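Local coordinates for N-acetyltransferase domain-containing protein (Xanthomonas campestris pv. campestris, PDB 2OZH) that probably transfers an acyl group, as acetyltransferases of the GNAT family do, although its own substrate is not known, at residues Gln39-His44 against Phe59-Ser64; Arg104-Ala109 against Tyr120-Pro125. One frame throughout, in Å; residues are numbered along the deposited sequence.

Interaction 1. Residues Gln39-His44 against Phe59-Ser64; sequences QRAIDH and FARVIS. With EDO (1,2-ethanediol), chain G.
Helix-on-sheet packing of the GNAT fold brings A41 and I42, near the C-terminal end of helix 35-43, onto R61 and F59 of the central strand 55-64. The short axes of 39-43 and 59-64 approach to 9.7 Å at an angle of 65°, and the closest CA atoms are those of I42 and R61. A41 points at the strand and sets its methyl over one face of the R61 guanidinium: A41 CB lies 3.5 Å off the guanidinium plane, displaced from its middle away from NE, and 3.6 Å from R61 NH1. R61 reaches this place with CG anti to its backbone N and a single bend at chi3 (66°), which brings the flat group beneath the helix. Its rotation is fixed by polar partners around it: NE forms a salt bridge with D74, NH1 a hydrogen bond with S45 and a salt bridge with D65 of the second subunit, and NH2 a hydrogen bond with T68 of that subunit. Two carboxylates and two hydroxyls, split between the subunits, would offset the buried positive charge. Beside it the contact is apolar. I42 CG1 lies 4.1 Å from F59 CZ, approaching the ring obliquely at the far end from its CB. Where the helix gives way to a loop, one water joins the segments: it accepts from S64 N (3.0 Å) and lies 3.0 Å from H44 O, to which it can donate. Farther out, H44 NE2 has a weak hydrogen bond, 3.3 Å, to O2 of an ethanediol, probably from the crystallisation liquor. I42 and F59 both also touch I19 of helix 16-26 and C47 of strand 46-52, while backbone hydrogen bonds hold strand 55-64 between strands 46-52 and 69-77.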
loop_
_atom_site.group_PDB
_atom_site.type_symbol
_atom_site.label_atom_id
_atom_site.label_comp_id
_atom_site.label_asym_id
_atom_site.label_seq_id
_atom_site.Cartn_x
_atom_site.Cartn_y
_atom_site.Cartn_z
ATOM N N GLN A 39 -9.391 -0.585 13.995
ATOM C CA GLN A 39 -8.319 -0.938 14.895
ATOM C C GLN A 39 -7.244 -1.744 14.191
ATOM O O GLN A 39 -6.048 -1.440 14.341
ATOM C CB GLN A 39 -8.825 -1.716 16.098
ATOM C CG GLN A 39 -7.715 -1.962 17.135
ATOM C CD GLN A 39 -7.300 -0.731 17.897
ATOM O OE1 GLN A 39 -8.107 -0.168 18.648
ATOM N NE2 GLN A 39 -6.058 -0.314 17.747
ATOM N N ARG A 40 -7.655 -2.752 13.421
ATOM C CA ARG A 40 -6.677 -3.565 12.701
ATOM C C ARG A 40 -5.875 -2.723 11.709
ATOM O O ARG A 40 -4.648 -2.846 11.602
ATOM C CB ARG A 40 -7.383 -4.716 12.003
ATOM C CG ARG A 40 -6.448 -5.685 11.298
ATOM C CD ARG A 40 -7.155 -6.969 10.857
ATOM N NE ARG A 40 -7.776 -7.598 12.019
ATOM C CZ ARG A 40 -9.083 -7.803 12.209
ATOM N NH1 ARG A 40 -9.983 -7.528 11.282
ATOM N NH2 ARG A 40 -9.491 -8.345 13.362
ATOM N N ALA A 41 -6.564 -1.862 10.985
ATOM C CA ALA A 41 -5.898 -1.006 10.023
ATOM C C ALA A 41 -4.841 -0.172 10.704
ATOM O O ALA A 41 -3.703 -0.065 10.234
ATOM C CB ALA A 41 -6.921 -0.088 9.341
ATOM N N ILE A 42 -5.194 0.469 11.819
ATOM C CA ILE A 42 -4.265 1.308 12.551
ATOM C C ILE A 42 -3.067 0.511 13.046
ATOM O O ILE A 42 -1.924 0.978 12.948
ATOM C CB ILE A 42 -5.047 2.033 13.687
ATOM C CG1 ILE A 42 -5.867 3.175 13.074
ATOM C CG2 ILE A 42 -4.123 2.520 14.791
ATOM C CD1 ILE A 42 -6.854 3.832 14.021
ATOM N N ASP A 43 -3.338 -0.701 13.546
ATOM C CA ASP A 43 -2.281 -1.544 14.086
ATOM C C ASP A 43 -1.228 -1.871 13.028
ATOM O O ASP A 43 -0.054 -2.079 13.357
ATOM C CB ASP A 43 -2.850 -2.838 14.621
ATOM C CG ASP A 43 -3.655 -2.676 15.902
ATOM O OD1 ASP A 43 -3.606 -1.634 16.550
ATOM O OD2 ASP A 43 -4.327 -3.676 16.255
ATOM N N HIS A 44 -1.609 -1.851 11.759
ATOM C CA HIS A 44 -0.701 -2.236 10.665
ATOM C C HIS A 44 -0.334 -1.106 9.737
ATOM O O HIS A 44 0.128 -1.319 8.612
ATOM C CB HIS A 44 -1.304 -3.414 9.896
ATOM C CG HIS A 44 -1.430 -4.626 10.731
ATOM N ND1 HIS A 44 -0.351 -5.427 11.023
ATOM C CD2 HIS A 44 -2.499 -5.138 11.391
ATOM C CE1 HIS A 44 -0.766 -6.405 11.812
ATOM N NE2 HIS A 44 -2.053 -6.250 12.059
ATOM N N PHE A 59 -5.952 13.547 11.575
ATOM C CA PHE A 59 -5.424 12.213 11.345
ATOM C C PHE A 59 -4.970 12.076 9.905
ATOM O O PHE A 59 -5.530 12.692 9.007
ATOM C CB PHE A 59 -6.568 11.206 11.560
ATOM C CG PHE A 59 -6.171 9.732 11.567
ATOM C CD1 PHE A 59 -5.263 9.237 12.484
ATOM C CD2 PHE A 59 -6.724 8.850 10.663
ATOM C CE1 PHE A 59 -4.935 7.888 12.507
ATOM C CE2 PHE A 59 -6.428 7.531 10.694
ATOM C CZ PHE A 59 -5.562 7.024 11.617
ATOM N N ALA A 60 -3.959 11.239 9.717
ATOM C CA ALA A 60 -3.558 10.765 8.390
ATOM C C ALA A 60 -2.947 9.411 8.571
ATOM O O ALA A 60 -2.345 9.131 9.597
ATOM C CB ALA A 60 -2.527 11.730 7.756
ATOM N N ARG A 61 -3.099 8.547 7.580
ATOM C CA ARG A 61 -2.676 7.168 7.709
ATOM C C ARG A 61 -1.910 6.706 6.475
ATOM O O ARG A 61 -2.347 6.959 5.358
ATOM C CB ARG A 61 -3.871 6.246 7.959
ATOM C CG ARG A 61 -3.461 4.814 8.293
ATOM C CD ARG A 61 -4.608 4.024 8.882
ATOM N NE ARG A 61 -5.702 3.800 7.955
ATOM C CZ ARG A 61 -5.811 2.738 7.169
ATOM N NH1 ARG A 61 -4.838 1.845 7.091
ATOM N NH2 ARG A 61 -6.908 2.555 6.474
ATOM N N VAL A 62 -0.778 6.068 6.706
ATOM C CA VAL A 62 0.078 5.591 5.632
ATOM C C VAL A 62 0.265 4.075 5.737
ATOM O O VAL A 62 0.607 3.557 6.793
ATOM C CB VAL A 62 1.436 6.321 5.657
ATOM C CG1 VAL A 62 2.380 5.768 4.577
ATOM C CG2 VAL A 62 1.249 7.810 5.489
ATOM N N ILE A 63 0.066 3.359 4.634
ATOM C CA ILE A 63 0.358 1.941 4.546
ATOM C C ILE A 63 1.624 1.853 3.674
ATOM O O ILE A 63 1.621 2.331 2.549
ATOM C CB ILE A 63 -0.784 1.174 3.894
ATOM C CG1 ILE A 63 -2.076 1.396 4.687
ATOM C CG2 ILE A 63 -0.451 -0.302 3.830
ATOM C CD1 ILE A 63 -3.303 0.833 4.000
ATOM N N SER A 64 2.669 1.216 4.177
ATOM C CA SER A 64 3.952 1.227 3.474
ATOM C C SER A 64 4.807 0.059 3.863
ATOM O O SER A 64 4.658 -0.495 4.952
ATOM C CB SER A 64 4.680 2.513 3.831
ATOM O OG SER A 64 5.929 2.666 3.141
HETATM C C1 EDO G . -2.408 -10.336 11.373
HETATM O O1 EDO G . -1.155 -9.696 11.110
HETATM C C2 EDO G . -3.522 -9.466 10.813
HETATM O O2 EDO G . -4.202 -8.803 11.878
HETATM O O HOH W 1 2.173 0.123 6.947
#

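Interaction 2. Residues Arg104-Ala109 against Tyr120-Pro125. With EDO (1,2-ethanediol), chain E.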
loop_
_atom_site.group_PDB
_atom_site.type_symbol
_atom_site.label_atom_id
_atom_site.label_comp_id
_atom_site.label_asym_id
_atom_site.label_seq_id
_atom_site.Cartn_x
_atom_site.Cartn_y
_atom_site.Cartn_z
ATOM N N ARG A 104 9.942 4.715 -4.233
ATOM C CA ARG A 104 9.702 4.725 -5.658
ATOM C C ARG A 104 8.332 5.299 -5.979
ATOM O O ARG A 104 8.162 6.061 -6.945
ATOM C CB ARG A 104 9.807 3.304 -6.187
ATOM C CG ARG A 104 9.871 3.273 -7.656
ATOM C CD ARG A 104 10.623 2.050 -8.086
ATOM N NE ARG A 104 10.475 2.008 -9.512
ATOM C CZ ARG A 104 9.344 1.627 -10.095
ATOM N NH1 ARG A 104 8.313 1.203 -9.364
ATOM N NH2 ARG A 104 9.257 1.642 -11.397
ATOM N N ARG A 105 7.329 4.921 -5.174
ATOM C CA ARG A 105 5.954 5.346 -5.424
ATOM C C ARG A 105 5.227 5.635 -4.129
ATOM O O ARG A 105 5.237 4.799 -3.205
ATOM C CB ARG A 105 5.183 4.266 -6.176
ATOM C CG ARG A 105 3.890 4.819 -6.812
ATOM C CD ARG A 105 2.986 3.752 -7.340
ATOM N NE ARG A 105 3.590 2.825 -8.286
ATOM C CZ ARG A 105 3.320 2.713 -9.586
ATOM N NH1 ARG A 105 2.495 3.521 -10.260
ATOM N NH2 ARG A 105 3.911 1.729 -10.211
ATOM N N PHE A 106 4.577 6.787 -4.093
ATOM C CA PHE A 106 3.680 7.176 -2.994
ATOM C C PHE A 106 2.356 7.486 -3.687
ATOM O O PHE A 106 2.301 8.379 -4.541
ATOM C CB PHE A 106 4.236 8.392 -2.259
ATOM C CG PHE A 106 3.831 8.515 -0.816
ATOM C CD1 PHE A 106 2.577 8.146 -0.369
ATOM C CD2 PHE A 106 4.742 9.027 0.082
ATOM C CE1 PHE A 106 2.253 8.259 0.977
ATOM C CE2 PHE A 106 4.446 9.156 1.416
ATOM C CZ PHE A 106 3.183 8.803 1.864
ATOM N N SER A 107 1.320 6.734 -3.351
ATOM C CA SER A 107 0.025 6.814 -4.032
ATOM C C SER A 107 -1.094 7.294 -3.113
ATOM O O SER A 107 -1.017 7.138 -1.902
ATOM C CB SER A 107 -0.360 5.426 -4.536
ATOM O OG SER A 107 0.606 4.924 -5.462
ATOM N N LEU A 108 -2.127 7.859 -3.722
ATOM C CA LEU A 108 -3.339 8.251 -2.997
ATOM C C LEU A 108 -4.491 8.335 -3.998
ATOM O O LEU A 108 -4.265 8.362 -5.199
ATOM C CB LEU A 108 -3.142 9.576 -2.281
ATOM C CG LEU A 108 -2.881 10.825 -3.106
ATOM C CD1 LEU A 108 -4.188 11.375 -3.712
ATOM C CD2 LEU A 108 -2.203 11.884 -2.226
ATOM N N ALA A 109 -5.715 8.373 -3.466
ATOM C CA ALA A 109 -6.914 8.684 -4.261
ATOM C C ALA A 109 -7.662 9.825 -3.601
ATOM O O ALA A 109 -7.830 9.781 -2.382
ATOM C CB ALA A 109 -7.795 7.486 -4.332
ATOM N N TYR A 120 2.338 18.983 -2.678
ATOM C CA TYR A 120 3.287 18.070 -2.079
ATOM C C TYR A 120 3.985 17.194 -3.127
ATOM O O TYR A 120 4.634 16.217 -2.782
ATOM C CB TYR A 120 2.561 17.201 -1.050
ATOM C CG TYR A 120 1.904 18.014 0.058
ATOM C CD1 TYR A 120 2.653 18.496 1.122
ATOM C CD2 TYR A 120 0.541 18.305 0.030
ATOM C CE1 TYR A 120 2.067 19.245 2.127
ATOM C CE2 TYR A 120 -0.054 19.059 1.044
ATOM C CZ TYR A 120 0.713 19.517 2.083
ATOM O OH TYR A 120 0.131 20.246 3.099
ATOM N N GLY A 121 3.838 17.536 -4.407
ATOM C CA GLY A 121 4.535 16.812 -5.455
ATOM C C GLY A 121 3.761 15.670 -6.103
ATOM O O GLY A 121 4.257 15.030 -7.026
ATOM N N PHE A 122 2.538 15.421 -5.660
ATOM C CA PHE A 122 1.721 14.382 -6.265
ATOM C C PHE A 122 1.242 14.855 -7.633
ATOM O O PHE A 122 0.924 16.038 -7.833
ATOM C CB PHE A 122 0.549 14.013 -5.358
ATOM C CG PHE A 122 0.948 13.258 -4.126
ATOM C CD1 PHE A 122 1.356 13.910 -2.967
ATOM C CD2 PHE A 122 0.897 11.873 -4.106
ATOM C CE1 PHE A 122 1.737 13.200 -1.860
ATOM C CE2 PHE A 122 1.270 11.160 -2.982
ATOM C CZ PHE A 122 1.685 11.817 -1.867
ATOM N N THR A 123 1.171 13.923 -8.572
ATOM C CA THR A 123 0.746 14.186 -9.938
ATOM C C THR A 123 -0.304 13.165 -10.357
ATOM O O THR A 123 -0.391 12.089 -9.771
ATOM C CB THR A 123 1.941 14.073 -10.936
ATOM O OG1 THR A 123 2.421 12.717 -10.962
ATOM C CG2 THR A 123 3.063 14.999 -10.549
ATOM N N PRO A 124 -1.021 13.429 -11.456
ATOM C CA PRO A 124 -1.765 12.315 -12.048
ATOM C C PRO A 124 -0.791 11.179 -12.386
ATOM O O PRO A 124 0.399 11.418 -12.588
ATOM C CB PRO A 124 -2.370 12.924 -13.322
ATOM C CG PRO A 124 -2.352 14.411 -13.082
ATOM C CD PRO A 124 -1.163 14.686 -12.206
ATOM N N PRO A 125 -1.284 9.944 -12.474
ATOM C CA PRO A 125 -0.351 8.883 -12.763
ATOM C C PRO A 125 0.399 9.020 -14.038
ATOM O O PRO A 125 -0.128 9.496 -15.062
ATOM C CB PRO A 125 -1.230 7.640 -12.789
ATOM C CG PRO A 125 -2.409 8.009 -11.922
ATOM C CD PRO A 125 -2.651 9.426 -12.294
HETATM C C1 EDO E . -5.962 11.256 1.673
HETATM O O1 EDO E . -6.922 10.598 2.522
HETATM C C2 EDO E . -6.162 10.891 0.231
HETATM O O2 EDO E . -7.364 11.466 -0.290
#
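F122 meets F106 and L108 through ring and apolar contacts, and no hydrogen bond joins 104-109 to 120-125. The aromatic pair is an offset edge-to-face one: the edge of F122 is directed at the face of F106, with ring centroids 5.7 Å apart and planes at 73°. F122 CZ is the atom that lies over the F106 ring, 4.1 Å from CD1 of F106. A CH-pi contact comes from L108, whose CD2 lies 3.7 Å from the F122 centroid and only 14° off the ring normal, so the methyl is centred on the face. In L108, chi1 (64°) sets CG between the backbone N and the carbonyl carbon, and chi2 then lays CD2 over the ring. The main chain adds a polar neighbour to the same ring, F106 O, which is 3.4 Å from F122 CE2 and approaches obliquely.

Strand 105-109 lies beside strand 69-77 and parallel to it, reached through helix 86-96 in a beta-alpha-beta crossover. F122, in the loop after helix 114-118, packs on the middle of the strand, opposite S107. That helix closes with a Schellman motif: G121, at positive phi, is the C-prime residue, and the F122 N to Y117 O and G121 N to A118 O pairs define the turn that delivers the phenyl ring to the strand. Y117 also touches both L108 and F122.

Among the polar contacts, A109 O accepts a 2.7 Å hydrogen bond from O2 of an ethanediol, probably a crystallisation additive, which is also hydrogen-bonded to V75 N. At the dimer interface residues 105-109 pair in an antiparallel ladder with a strand of the second subunit, continuing the sheet across it. R105 forms a salt bridge with E133 of that subunit, and Y120 O is hydrogen-bonded to its R134.

Overall arrangement
From the N terminus, helix 35-43 comes first; interaction 1 closes a loop across 14 intervening residues, 11 of them in strands, when strand 55-64 returns beneath the helix. The chain continues through strand 69-77 and helix 86-96 before interaction 2 opens at strand 105-109 and closes after helix 114-118, spanning 10 residues. The two loops are in series, neither nesting nor crossing. Their centres lie about 18 Å apart on one sheet, with strand 69-77 between their strands, yet they touch: V62 CG1 is 4.1 Å from F106 CZ. One contact ties a helix to the middle of the sheet, the other a post-helix loop to the strand that is outermost within this chain and pairs with the second subunit.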